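Local coordinates for protein triosephosphate isomerase (Trichomonas vaginalis, PDB 4O4V) that probably catalyses the interconversion of D-glyceraldehyde 3-phosphate and dihydroxyacetone phosphate in glycolysis and gluconeogenesis, working as a homodimer of TIM barrels, at residues T3-G8 with I87-L92; N9-P14 with H94-D99; F230-A235 with P239-I244. One frame throughout, in Å; residues are numbered along the deposited sequence.

Contact 1 of 3, residues T3-G8 with I87-L92; sequences TFFVGG and IEWTIL
The phenyl ring of F5 and the indole of W89 carry this contact between them, each reaching from its own strand toward the other. Both residues are buried. F5 meets the indole with the far end of its ring: CE2 comes within 3.6 Å of CH2 of W89 and 3.7 Å of its CZ2. CZ of F5 follows close by, 3.9 Å above the indole plane and offset toward the rim of one face. The touching part of W89 is therefore the outer side of its six-membered ring, with CZ3 4.1 Å from CZ of F5. The two planes are inclined at 57° and the ring centroids lie 5.2 Å apart, a tilted meeting that is neither a parallel stack nor a T-shaped pair. F5 is directed across by a first torsion that sets CG anti to the backbone N (chi1 -176°).

In the eight-stranded parallel barrel, strands 5-9 and 89-92 are not neighbours; strands 37-41 and 59-62 lie between them, and the two rings meet across the interior. Both rings sit near the N-terminal ends of their strands, away from the strand ends that carry the active site in this family. I123 of strand 121-126 and E37 of strand 37-41 touch F5 and W89 alike, extending the interior packing.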
ATOM      1  N   THR A   3     -26.184 -16.325   2.816  1.00  9.61           N
ATOM      2  CA  THR A   3     -25.109 -17.307   2.931  1.00  9.63           C
ATOM      3  C   THR A   3     -24.090 -16.807   3.950  1.00  7.86           C
ATOM      4  O   THR A   3     -23.614 -15.671   3.875  1.00  8.84           O
ATOM      5  CB  THR A   3     -24.453 -17.529   1.587  1.00  9.37           C
ATOM      6  OG1 THR A   3     -25.453 -17.989   0.679  1.00 11.67           O
ATOM      7  CG2 THR A   3     -23.359 -18.556   1.677  1.00 11.31           C
ATOM      8  N   PHE A   4     -23.727 -17.666   4.889  1.00  7.87           N
ATOM      9  CA  PHE A   4     -22.691 -17.380   5.887  1.00  8.56           C
ATOM     10  C   PHE A   4     -21.398 -17.039   5.166  1.00  6.83           C
ATOM     11  O   PHE A   4     -21.068 -17.653   4.148  1.00  7.71           O
ATOM     12  CB  PHE A   4     -22.508 -18.597   6.794  1.00  8.31           C
ATOM     13  CG  PHE A   4     -21.868 -18.302   8.142  1.00  8.29           C
ATOM     14  CD1 PHE A   4     -22.619 -17.807   9.181  1.00  8.14           C
ATOM     15  CD2 PHE A   4     -20.530 -18.589   8.403  1.00  8.06           C
ATOM     16  CE1 PHE A   4     -22.110 -17.617  10.433  1.00  8.53           C
ATOM     17  CE2 PHE A   4     -20.010 -18.385   9.664  1.00  8.52           C
ATOM     18  CZ  PHE A   4     -20.796 -17.903  10.678  1.00  8.84           C
ATOM     19  N   PHE A   5     -20.661 -16.086   5.717  1.00  7.09           N
ATOM     20  CA  PHE A   5     -19.485 -15.514   5.033  1.00  6.88           C
ATOM     21  C   PHE A   5     -18.325 -15.466   5.994  1.00  6.33           C
ATOM     22  O   PHE A   5     -18.439 -14.868   7.063  1.00  7.31           O
ATOM     23  CB  PHE A   5     -19.854 -14.108   4.552  1.00  7.12           C
ATOM     24  CG  PHE A   5     -18.787 -13.423   3.736  1.00  7.51           C
ATOM     25  CD1 PHE A   5     -17.686 -12.822   4.352  1.00  8.02           C
ATOM     26  CD2 PHE A   5     -18.890 -13.368   2.361  1.00  8.47           C
ATOM     27  CE1 PHE A   5     -16.720 -12.175   3.593  1.00  8.81           C
ATOM     28  CE2 PHE A   5     -17.912 -12.735   1.607  1.00  9.66           C
ATOM     29  CZ  PHE A   5     -16.836 -12.134   2.238  1.00  9.40           C
ATOM     30  N   VAL A   6     -17.190 -16.020   5.601  1.00  6.60           N
ATOM     31  CA  VAL A   6     -15.970 -15.955   6.417  1.00  6.84           C
ATOM     32  C   VAL A   6     -14.840 -15.421   5.597  1.00  7.41           C
ATOM     33  O   VAL A   6     -14.426 -16.034   4.589  1.00  7.84           O
ATOM     34  CB  VAL A   6     -15.642 -17.328   7.057  1.00  7.46           C
ATOM     35  CG1 VAL A   6     -14.333 -17.259   7.852  1.00  8.45           C
ATOM     36  CG2 VAL A   6     -16.815 -17.812   7.944  1.00  8.48           C
ATOM     37  N   GLY A   7     -14.326 -14.273   6.015  1.00  6.95           N
ATOM     38  CA  GLY A   7     -13.138 -13.666   5.426  1.00  7.25           C
ATOM     39  C   GLY A   7     -11.951 -13.875   6.314  1.00  7.18           C
ATOM     40  O   GLY A   7     -12.015 -13.600   7.519  1.00  9.27           O
ATOM     41  N   GLY A   8     -10.868 -14.384   5.780  1.00  7.25           N
ATOM     42  CA  GLY A   8      -9.604 -14.480   6.489  1.00  7.76           C
ATOM     43  C   GLY A   8      -8.723 -13.296   6.174  1.00  8.22           C
ATOM     44  O   GLY A   8      -8.172 -13.245   5.055  1.00 10.55           O
ATOM     45  N   ILE A  87      -8.973 -10.969  -9.436  1.00  9.94           N
ATOM     46  CA  ILE A  87      -9.361 -10.789  -8.026  1.00  9.39           C
ATOM     47  C   ILE A  87     -10.529  -9.835  -7.947  1.00 10.67           C
ATOM     48  O   ILE A  87     -10.507  -8.788  -8.579  1.00 13.43           O
ATOM     49  CB  ILE A  87      -8.162 -10.269  -7.227  1.00  9.30           C
ATOM     50  CG1 ILE A  87      -7.036 -11.309  -7.248  1.00  9.90           C
ATOM     51  CG2 ILE A  87      -8.582  -9.912  -5.807  1.00  9.98           C
ATOM     52  CD1 ILE A  87      -5.707 -10.782  -6.807  1.00 11.33           C
ATOM     53  N   GLU A  88     -11.548 -10.200  -7.174  1.00  9.84           N
ATOM     54  CA  GLU A  88     -12.829  -9.521  -7.172  1.00 11.69           C
ATOM     55  C   GLU A  88     -13.205  -8.794  -5.889  1.00 10.93           C
ATOM     56  O   GLU A  88     -14.263  -8.159  -5.863  1.00 12.05           O
ATOM     57  CB  GLU A  88     -13.970 -10.568  -7.458  1.00 20.97           C
ATOM     58  CG  GLU A  88     -13.661 -11.724  -8.481  1.00 20.64           C
ATOM     59  CD  GLU A  88     -14.664 -12.910  -8.421  1.00 29.64           C
ATOM     60  OE1 GLU A  88     -15.737 -12.775  -7.772  1.00 26.44           O
ATOM     61  OE2 GLU A  88     -14.353 -13.977  -9.025  1.00 31.81           O
ATOM     62  N   TRP A  89     -12.437  -8.962  -4.816  1.00  8.51           N
ATOM     63  CA  TRP A  89     -12.782  -8.475  -3.482  1.00  7.77           C
ATOM     64  C   TRP A  89     -11.711  -7.536  -2.972  1.00  7.45           C
ATOM     65  O   TRP A  89     -10.530  -7.684  -3.251  1.00  7.32           O
ATOM     66  CB  TRP A  89     -12.862  -9.639  -2.503  1.00  8.13           C
ATOM     67  CG  TRP A  89     -14.128 -10.446  -2.545  1.00  8.71           C
ATOM     68  CD1 TRP A  89     -14.323 -11.608  -3.234  1.00  9.03           C
ATOM     69  CD2 TRP A  89     -15.359 -10.162  -1.876  1.00  7.96           C
ATOM     70  NE1 TRP A  89     -15.594 -12.066  -3.019  1.00  9.69           N
ATOM     71  CE2 TRP A  89     -16.256 -11.187  -2.208  1.00  8.34           C
ATOM     72  CE3 TRP A  89     -15.792  -9.131  -1.038  1.00  8.81           C
ATOM     73  CZ2 TRP A  89     -17.562 -11.216  -1.741  1.00  9.27           C
ATOM     74  CZ3 TRP A  89     -17.093  -9.147  -0.570  1.00  9.93           C
ATOM     75  CH2 TRP A  89     -17.958 -10.192  -0.910  1.00  9.21           C
ATOM     76  N   THR A  90     -12.150  -6.605  -2.121  1.00  7.41           N
ATOM     77  CA  THR A  90     -11.244  -5.863  -1.246  1.00  7.15           C
ATOM     78  C   THR A  90     -11.898  -5.585   0.093  1.00  6.97           C
ATOM     79  O   THR A  90     -13.116  -5.368   0.181  1.00  7.60           O
ATOM     80  CB  THR A  90     -10.758  -4.528  -1.869  1.00  8.10           C
ATOM     81  OG1 THR A  90      -9.696  -3.975  -1.070  1.00  8.48           O
ATOM     82  CG2 THR A  90     -11.863  -3.536  -2.069  1.00 10.48           C
ATOM     83  N   ILE A  91     -11.079  -5.543   1.134  1.00  6.84           N
ATOM     84  CA  ILE A  91     -11.443  -4.920   2.416  1.00  6.35           C
ATOM     85  C   ILE A  91     -11.300  -3.421   2.293  1.00  6.52           C
ATOM     86  O   ILE A  91     -10.379  -2.946   1.618  1.00  7.30           O
ATOM     87  CB  ILE A  91     -10.552  -5.465   3.555  1.00  6.53           C
ATOM     88  CG1 ILE A  91     -10.668  -6.995   3.656  1.00  7.32           C
ATOM     89  CG2 ILE A  91     -10.866  -4.820   4.905  1.00  7.54           C
ATOM     90  CD1 ILE A  91      -9.676  -7.635   4.607  1.00  9.14           C
ATOM     91  N   LEU A  92     -12.187  -2.672   2.953  1.00  6.68           N
ATOM     92  CA  LEU A  92     -12.081  -1.217   3.072  1.00  6.81           C
ATOM     93  C   LEU A  92     -12.364  -0.793   4.486  1.00  7.55           C
ATOM     94  O   LEU A  92     -13.261  -1.335   5.133  1.00  7.44           O
ATOM     95  CB  LEU A  92     -13.101  -0.516   2.145  1.00  7.37           C
ATOM     96  CG  LEU A  92     -12.871  -0.652   0.646  1.00  8.46           C
ATOM     97  CD1 LEU A  92     -13.993   0.044  -0.103  1.00  9.99           C
ATOM     98  CD2 LEU A  92     -11.534  -0.077   0.270  1.00 10.31           C
TER

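Contact 2 of 3, residues N9-P14 with H94-D99; sequences NWKANP and HSERRD
At the C-terminal ends of the barrel strands, where triosephosphate isomerases have their active site, the loop after strand 5-9 faces the start of helix 95-99. N9, K11 and H94 correspond to the asparagine, lysine and histidine of that site in the family, so they probably line it here.

The extended chain of K11 crosses that of E96 at about a right angle and delivers NZ to OE2 of E96 at 2.8 Å, a salt bridge that uses the syn lone pair of the carboxylate. Aliphatic carbons of K11 lie against the same group, its CD 3.5 Å from E96 OE1. K11 has a positive phi of 58°, unusual for a residue with a side chain such as lysine, and its backbone N donates to OD1 of N9 in an Asx turn.

H94 is the N-cap of the helix: its ND1 accepts from the backbone N of E96 at 3.1 Å, with an N-H...N angle of 169°, which fixes the ring's rotation. A water in the ring plane bonds to NE2 of H94 at 2.9 Å and accepts from ND2 of N9 at 3.1 Å. The N9 amide is turned 74° from the imidazole.

T74 of the second subunit bonds through OG1 to both ND2 of N9 and OE1 of E96. The carboxylate is thus gripped by the lysine through one oxygen and the other subunit through the second, consistent with dimerisation helping to set the position of K11.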
ATOM      1  N   ASN A   9      -8.499 -12.394   7.106  1.00  7.24           N
ATOM      2  CA  ASN A   9      -7.635 -11.233   6.886  1.00  6.73           C
ATOM      3  C   ASN A   9      -6.243 -11.552   7.416  1.00  6.24           C
ATOM      4  O   ASN A   9      -6.009 -11.514   8.621  1.00  7.28           O
ATOM      5  CB  ASN A   9      -8.221 -10.025   7.606  1.00  7.95           C
ATOM      6  CG  ASN A   9      -7.400  -8.781   7.414  1.00  7.12           C
ATOM      7  OD1 ASN A   9      -6.493  -8.736   6.566  1.00  7.53           O
ATOM      8  ND2 ASN A   9      -7.728  -7.745   8.152  1.00  7.72           N
ATOM      9  N   TRP A  10      -5.318 -11.859   6.519  1.00  6.68           N
ATOM     10  CA  TRP A  10      -3.933 -12.118   6.921  1.00  6.81           C
ATOM     11  C   TRP A  10      -3.248 -10.890   7.489  1.00  6.93           C
ATOM     12  O   TRP A  10      -2.217 -11.031   8.149  1.00  8.21           O
ATOM     13  CB  TRP A  10      -3.112 -12.619   5.747  1.00  7.09           C
ATOM     14  CG  TRP A  10      -3.486 -13.979   5.239  1.00  7.78           C
ATOM     15  CD1 TRP A  10      -4.555 -14.757   5.584  1.00  8.50           C
ATOM     16  CD2 TRP A  10      -2.766 -14.701   4.236  1.00  8.18           C
ATOM     17  NE1 TRP A  10      -4.540 -15.930   4.839  1.00  9.31           N
ATOM     18  CE2 TRP A  10      -3.443 -15.917   4.019  1.00  9.78           C
ATOM     19  CE3 TRP A  10      -1.593 -14.440   3.515  1.00  9.03           C
ATOM     20  CZ2 TRP A  10      -2.999 -16.872   3.084  1.00 11.16           C
ATOM     21  CZ3 TRP A  10      -1.159 -15.392   2.583  1.00 10.21           C
ATOM     22  CH2 TRP A  10      -1.855 -16.587   2.390  1.00 11.13           C
ATOM     23  N   LYS A  11      -3.774  -9.702   7.226  1.00  6.51           N
ATOM     24  CA  LYS A  11      -3.147  -8.438   7.606  1.00  6.85           C
ATOM     25  C   LYS A  11      -1.770  -8.389   6.964  1.00  6.89           C
ATOM     26  O   LYS A  11      -1.601  -8.852   5.831  1.00  7.23           O
ATOM     27  CB  LYS A  11      -3.143  -8.182   9.115  1.00  6.90           C
ATOM     28  CG  LYS A  11      -4.543  -8.340   9.745  1.00  7.29           C
ATOM     29  CD  LYS A  11      -4.569  -7.955  11.200  1.00  8.37           C
ATOM     30  CE  LYS A  11      -5.955  -8.108  11.787  1.00  8.88           C
ATOM     31  NZ  LYS A  11      -5.981  -7.569  13.167  1.00 10.12           N
ATOM     32  N   ALA A  12      -0.771  -7.818   7.614  1.00  6.77           N
ATOM     33  CA  ALA A  12       0.583  -7.720   7.046  1.00  7.30           C
ATOM     34  C   ALA A  12       1.390  -8.955   7.438  1.00  7.52           C
ATOM     35  O   ALA A  12       2.348  -8.884   8.207  1.00  8.09           O
ATOM     36  CB  ALA A  12       1.273  -6.440   7.468  1.00  7.55           C
ATOM     37  N   ASN A  13       0.959 -10.080   6.903  1.00  7.26           N
ATOM     38  CA  ASN A  13       1.559 -11.378   7.213  1.00  7.58           C
ATOM     39  C   ASN A  13       1.305 -12.302   6.039  1.00  7.99           C
ATOM     40  O   ASN A  13       0.396 -12.061   5.238  1.00  7.98           O
ATOM     41  CB  ASN A  13       0.878 -12.044   8.416  1.00  8.18           C
ATOM     42  CG  ASN A  13       0.961 -11.264   9.687  1.00  9.53           C
ATOM     43  OD1 ASN A  13       1.983 -11.320  10.398  1.00 11.08           O
ATOM     44  ND2 ASN A  13      -0.092 -10.546  10.023  1.00  9.79           N
ATOM     45  N   PRO A  14       2.051 -13.402   5.938  1.00  8.31           N
ATOM     46  CA  PRO A  14       3.278 -13.703   6.679  1.00  8.83           C
ATOM     47  C   PRO A  14       4.448 -12.887   6.126  1.00  9.27           C
ATOM     48  O   PRO A  14       4.274 -12.028   5.265  1.00  9.09           O
ATOM     49  CB  PRO A  14       3.438 -15.217   6.434  1.00  9.96           C
ATOM     50  CG  PRO A  14       2.920 -15.395   5.046  1.00 10.59           C
ATOM     51  CD  PRO A  14       1.744 -14.437   4.939  1.00  9.59           C
ATOM     52  N   HIS A  94     -10.739  -0.890   7.346  1.00  6.95           N
ATOM     53  CA  HIS A  94     -10.299  -1.641   8.511  1.00  7.17           C
ATOM     54  C   HIS A  94      -9.799  -0.676   9.571  1.00  7.02           C
ATOM     55  O   HIS A  94      -9.154   0.345   9.260  1.00  7.43           O
ATOM     56  CB  HIS A  94      -9.187  -2.608   8.113  1.00  7.07           C
ATOM     57  CG  HIS A  94      -8.903  -3.619   9.153  1.00  7.42           C
ATOM     58  ND1 HIS A  94      -8.104  -3.382  10.242  1.00  8.11           N
ATOM     59  CD2 HIS A  94      -9.382  -4.871   9.289  1.00  8.02           C
ATOM     60  CE1 HIS A  94      -8.133  -4.446  11.018  1.00  7.93           C
ATOM     61  NE2 HIS A  94      -8.873  -5.374  10.439  1.00  8.44           N
ATOM     62  N   SER A  95     -10.082  -0.990  10.821  1.00  7.43           N
ATOM     63  CA  SER A  95      -9.656  -0.150  11.938  1.00  7.54           C
ATOM     64  C   SER A  95      -8.178   0.242  11.880  1.00  7.61           C
ATOM     65  O   SER A  95      -7.827   1.350  12.283  1.00  8.25           O
ATOM     66  CB  SER A  95      -9.969  -0.832  13.272  1.00  9.40           C
ATOM     67  OG  SER A  95      -9.254  -2.031  13.460  1.00 11.18           O
ATOM     68  N   GLU A  96      -7.309  -0.672  11.455  1.00  7.54           N
ATOM     69  CA  GLU A  96      -5.890  -0.358  11.401  1.00  8.01           C
ATOM     70  C   GLU A  96      -5.598   0.745  10.399  1.00  8.00           C
ATOM     71  O   GLU A  96      -4.700   1.565  10.626  1.00  9.20           O
ATOM     72  CB  GLU A  96      -5.116  -1.659  11.125  1.00  8.24           C
ATOM     73  CG  GLU A  96      -5.197  -2.626  12.305  1.00  8.52           C
ATOM     74  CD  GLU A  96      -5.045  -4.078  11.969  1.00  8.67           C
ATOM     75  OE1 GLU A  96      -4.679  -4.453  10.835  1.00  8.51           O
ATOM     76  OE2 GLU A  96      -5.298  -4.904  12.898  1.00  9.94           O
ATOM     77  N   ARG A  97      -6.315   0.764   9.290  1.00  7.72           N
ATOM     78  CA  ARG A  97      -6.146   1.821   8.313  1.00  8.69           C
ATOM     79  C   ARG A  97      -6.779   3.145   8.735  1.00  8.04           C
ATOM     80  O   ARG A  97      -6.221   4.215   8.474  1.00  9.50           O
ATOM     81  CB  ARG A  97      -6.610   1.398   6.933  1.00  8.54           C
ATOM     82  CG  ARG A  97      -5.877   0.162   6.441  1.00  8.33           C
ATOM     83  CD  ARG A  97      -5.801   0.068   4.930  1.00  8.51           C
ATOM     84  NE  ARG A  97      -5.045   1.168   4.328  1.00  8.80           N
ATOM     85  CZ  ARG A  97      -3.720   1.239   4.282  1.00  9.49           C
ATOM     86  NH1 ARG A  97      -2.976   0.258   4.750  1.00  9.26           N
ATOM     87  NH2 ARG A  97      -3.142   2.301   3.733  1.00 10.40           N
ATOM     88  N   ARG A  98      -7.918   3.090   9.410  1.00  8.22           N
ATOM     89  CA  ARG A  98      -8.549   4.299   9.935  1.00  9.46           C
ATOM     90  C   ARG A  98      -7.654   4.909  10.993  1.00  9.99           C
ATOM     91  O   ARG A  98      -7.521   6.132  11.083  1.00 11.83           O
ATOM     92  CB  ARG A  98      -9.926   3.975  10.517  1.00  9.75           C
ATOM     93  CG  ARG A  98     -10.954   3.579   9.481  1.00  8.74           C
ATOM     94  CD  ARG A  98     -12.283   3.258  10.159  1.00  9.13           C
ATOM     95  NE  ARG A  98     -13.386   2.858   9.296  1.00  8.10           N
ATOM     96  CZ  ARG A  98     -14.385   3.636   8.914  1.00  8.28           C
ATOM     97  NH1 ARG A  98     -14.364   4.944   9.143  1.00  9.15           N
ATOM     98  NH2 ARG A  98     -15.412   3.099   8.291  1.00  9.38           N
ATOM     99  N   ASP A  99      -7.072   4.081  11.842  1.00 10.80           N
ATOM    100  CA  ASP A  99      -6.475   4.579  13.055  1.00 14.08           C
ATOM    101  C   ASP A  99      -4.987   4.804  12.930  1.00 17.74           C
ATOM    102  O   ASP A  99      -4.512   5.769  13.556  1.00 22.75           O
ATOM    103  CB  ASP A  99      -6.838   3.641  14.244  1.00 18.43           C
ATOM    104  CG  ASP A  99      -8.379   3.578  14.546  1.00 23.66           C
ATOM    105  OD1 ASP A  99      -9.192   4.386  14.014  1.00 21.39           O
ATOM    106  OD2 ASP A  99      -8.792   2.708  15.354  1.00 26.44           O
TER
HETATM  107  O   HOH W   1      -9.483  -8.250  10.650  1.00 12.71           O

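Contact 3 of 3, residues F230-A235 with P239-I244; sequences FLVGGA and PGFINI
The last beta-alpha unit of the barrel folds back on itself here: strand 229-232 leads into a turn at G233 and G234, and helix 240-246 returns along its outer side. The axes of strand 230-232 and helix 240-244 are 10.7 Å apart at closest approach and almost antiparallel, at 173°.

I244 is the main filler between them, and its two branches divide the work. CG2 packs on CD2 of F230 at 3.6 Å and, tip to tip, on CG2 of V232 at 3.8 Å. The other branch, with CG1 anti to the carbonyl carbon (chi1 -59°), carries CD1 toward the loop, where it lies 3.7 Å from CB of A235 and 3.9 Å from CG1 of V232.

F241, about one helical turn earlier, touches the strand segment with both ends of its side chain. Its CB rests 3.4 Å from the carbonyl O of A235, while CE1 approaches CG2 of V232 at 4.1 Å, the methyl lying at the ring edge near its plane. V6 of strand 5-9 and L27 of helix 17-28 also touch F241, whereas C218 of helix 218-222 touches I244.

A strand packed through its outward side chains against the helix that follows it is the repeating pattern of the TIM barrel; the Gly-Gly turn at this strand's end matches the loop that binds the substrate phosphate in related isomerases.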
ATOM      1  N   PHE A 230     -17.779 -13.785   9.784  1.00  6.49           N
ATOM      2  CA  PHE A 230     -16.617 -13.259  10.477  1.00  6.21           C
ATOM      3  C   PHE A 230     -15.636 -12.623   9.528  1.00  6.16           C
ATOM      4  O   PHE A 230     -15.467 -13.113   8.388  1.00  7.18           O
ATOM      5  CB  PHE A 230     -15.876 -14.374  11.235  1.00  6.80           C
ATOM      6  CG  PHE A 230     -16.752 -15.087  12.215  1.00  6.79           C
ATOM      7  CD1 PHE A 230     -17.254 -14.406  13.302  1.00  7.67           C
ATOM      8  CD2 PHE A 230     -17.100 -16.422  12.067  1.00  7.21           C
ATOM      9  CE1 PHE A 230     -18.077 -15.022  14.209  1.00  8.77           C
ATOM     10  CE2 PHE A 230     -17.924 -17.025  12.970  1.00  8.41           C
ATOM     11  CZ  PHE A 230     -18.401 -16.344  14.053  1.00  8.68           C
ATOM     12  N   LEU A 231     -14.955 -11.583   9.987  1.00  6.26           N
ATOM     13  CA  LEU A 231     -13.704 -11.127   9.381  1.00  6.83           C
ATOM     14  C   LEU A 231     -12.643 -11.477  10.406  1.00  7.21           C
ATOM     15  O   LEU A 231     -12.543 -10.857  11.468  1.00  8.24           O
ATOM     16  CB  LEU A 231     -13.734  -9.619   9.077  1.00  7.29           C
ATOM     17  CG  LEU A 231     -12.481  -9.134   8.324  1.00  7.96           C
ATOM     18  CD1 LEU A 231     -12.307  -9.818   6.994  1.00  9.21           C
ATOM     19  CD2 LEU A 231     -12.522  -7.613   8.146  1.00  9.31           C
ATOM     20  N   VAL A 232     -11.901 -12.540  10.133  1.00  7.15           N
ATOM     21  CA  VAL A 232     -11.005 -13.187  11.096  1.00  7.33           C
ATOM     22  C   VAL A 232      -9.651 -12.550  11.016  1.00  8.48           C
ATOM     23  O   VAL A 232      -9.124 -12.320   9.919  1.00 10.74           O
ATOM     24  CB  VAL A 232     -10.888 -14.686  10.767  1.00  7.36           C
ATOM     25  CG1 VAL A 232     -10.018 -15.416  11.781  1.00  8.11           C
ATOM     26  CG2 VAL A 232     -12.251 -15.348  10.704  1.00  8.34           C
ATOM     27  N   GLY A 233      -9.041 -12.321  12.158  1.00  7.55           N
ATOM     28  CA  GLY A 233      -7.678 -11.824  12.263  1.00  9.91           C
ATOM     29  C   GLY A 233      -6.659 -12.943  12.319  1.00  8.55           C
ATOM     30  O   GLY A 233      -6.514 -13.737  11.384  1.00  9.92           O
ATOM     31  N   GLY A 234      -5.946 -13.052  13.429  1.00 10.23           N
ATOM     32  CA  GLY A 234      -4.820 -13.948  13.544  1.00 11.03           C
ATOM     33  C   GLY A 234      -5.096 -15.412  13.277  1.00  9.22           C
ATOM     34  O   GLY A 234      -4.225 -16.110  12.777  1.00 10.25           O
ATOM     35  N   ALA A 235      -6.291 -15.900  13.604  1.00  9.51           N
ATOM     36  CA  ALA A 235      -6.612 -17.289  13.320  1.00  9.57           C
ATOM     37  C   ALA A 235      -6.613 -17.621  11.828  1.00  8.99           C
ATOM     38  O   ALA A 235      -6.571 -18.782  11.457  1.00 10.59           O
ATOM     39  CB  ALA A 235      -7.888 -17.715  13.990  1.00 10.66           C
ATOM     40  N   PRO A 239      -4.367 -23.314  11.426  1.00 13.24           N
ATOM     41  CA  PRO A 239      -5.358 -24.336  11.065  1.00 14.07           C
ATOM     42  C   PRO A 239      -6.752 -24.072  11.642  1.00 13.84           C
ATOM     43  O   PRO A 239      -7.765 -24.504  11.063  1.00 13.99           O
ATOM     44  CB  PRO A 239      -4.754 -25.637  11.618  1.00 18.28           C
ATOM     45  CG  PRO A 239      -3.295 -25.371  11.707  1.00 21.10           C
ATOM     46  CD  PRO A 239      -3.132 -23.894  11.987  1.00 15.35           C
ATOM     47  N   GLY A 240      -6.829 -23.331  12.739  1.00 11.85           N
ATOM     48  CA  GLY A 240      -8.111 -22.994  13.345  1.00 12.43           C
ATOM     49  C   GLY A 240      -9.026 -22.169  12.441  1.00 11.40           C
ATOM     50  O   GLY A 240     -10.243 -22.086  12.711  1.00 11.58           O
ATOM     51  N   PHE A 241      -8.492 -21.552  11.383  1.00 10.41           N
ATOM     52  CA  PHE A 241      -9.341 -20.897  10.413  1.00  9.35           C
ATOM     53  C   PHE A 241     -10.424 -21.847   9.918  1.00  8.97           C
ATOM     54  O   PHE A 241     -11.564 -21.437   9.699  1.00  9.13           O
ATOM     55  CB  PHE A 241      -8.502 -20.384   9.231  1.00  9.26           C
ATOM     56  CG  PHE A 241      -9.272 -19.574   8.237  1.00  8.49           C
ATOM     57  CD1 PHE A 241      -9.891 -18.382   8.628  1.00  8.99           C
ATOM     58  CD2 PHE A 241      -9.436 -20.006   6.917  1.00  8.85           C
ATOM     59  CE1 PHE A 241     -10.616 -17.623   7.732  1.00  8.17           C
ATOM     60  CE2 PHE A 241     -10.147 -19.235   6.011  1.00  9.56           C
ATOM     61  CZ  PHE A 241     -10.748 -18.052   6.404  1.00  8.84           C
ATOM     62  N   ILE A 242     -10.104 -23.126   9.751  1.00  9.67           N
ATOM     63  CA  ILE A 242     -11.072 -24.072   9.198  1.00 10.28           C
ATOM     64  C   ILE A 242     -12.227 -24.294  10.186  1.00  9.61           C
ATOM     65  O   ILE A 242     -13.371 -24.443   9.787  1.00  9.45           O
ATOM     66  CB  ILE A 242     -10.371 -25.390   8.767  1.00 11.69           C
ATOM     67  CG1 ILE A 242      -9.177 -25.042   7.850  1.00 13.92           C
ATOM     68  CG2 ILE A 242     -11.384 -26.321   8.141  1.00 11.66           C
ATOM     69  CD1 ILE A 242      -9.514 -24.119   6.676  1.00 15.11           C
ATOM     70  N   ASN A 243     -11.921 -24.361  11.484  1.00  9.09           N
ATOM     71  CA  ASN A 243     -12.969 -24.441  12.484  1.00  9.65           C
ATOM     72  C   ASN A 243     -13.918 -23.279  12.365  1.00  9.04           C
ATOM     73  O   ASN A 243     -15.131 -23.431  12.491  1.00  9.89           O
ATOM     74  CB  ASN A 243     -12.384 -24.450  13.895  1.00 11.79           C
ATOM     75  CG  ASN A 243     -11.521 -25.624  14.145  1.00 15.37           C
ATOM     76  OD1 ASN A 243     -10.368 -25.668  13.714  1.00 17.53           O
ATOM     77  ND2 ASN A 243     -12.054 -26.603  14.857  1.00 21.94           N
ATOM     78  N   ILE A 244     -13.387 -22.093  12.133  1.00  8.31           N
ATOM     79  CA  ILE A 244     -14.201 -20.897  12.009  1.00  8.22           C
ATOM     80  C   ILE A 244     -15.058 -20.951  10.738  1.00  7.96           C
ATOM     81  O   ILE A 244     -16.235 -20.634  10.779  1.00  8.92           O
ATOM     82  CB  ILE A 244     -13.339 -19.633  12.094  1.00  8.40           C
ATOM     83  CG1 ILE A 244     -12.592 -19.572  13.425  1.00  8.30           C
ATOM     84  CG2 ILE A 244     -14.172 -18.424  11.898  1.00  8.93           C
ATOM     85  CD1 ILE A 244     -11.440 -18.572  13.470  1.00  9.55           C
TER

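Strand 5-9 ties the three contacts together. It supplies F5 to contact 1, runs on into the loop of contact 2, and pairs with strand 229-232 of contact 3 through probable hydrogen bonds, G7 N to F230 O at 2.9 Å, G7 O to V232 N at 2.8 Å and N9 N to V232 O at 2.9 Å. Contact 1 lies in the barrel interior, its centre about 14 Å from that of contact 2; I91 CD1 reaches N9 CG at 3.8 Å between them. Contacts 2 and 3 meet at the probable active-site mouth, where K11 CE is 4.1 Å from G233 CA. A bound sodium ion lies about 7 Å from the F230 side chain.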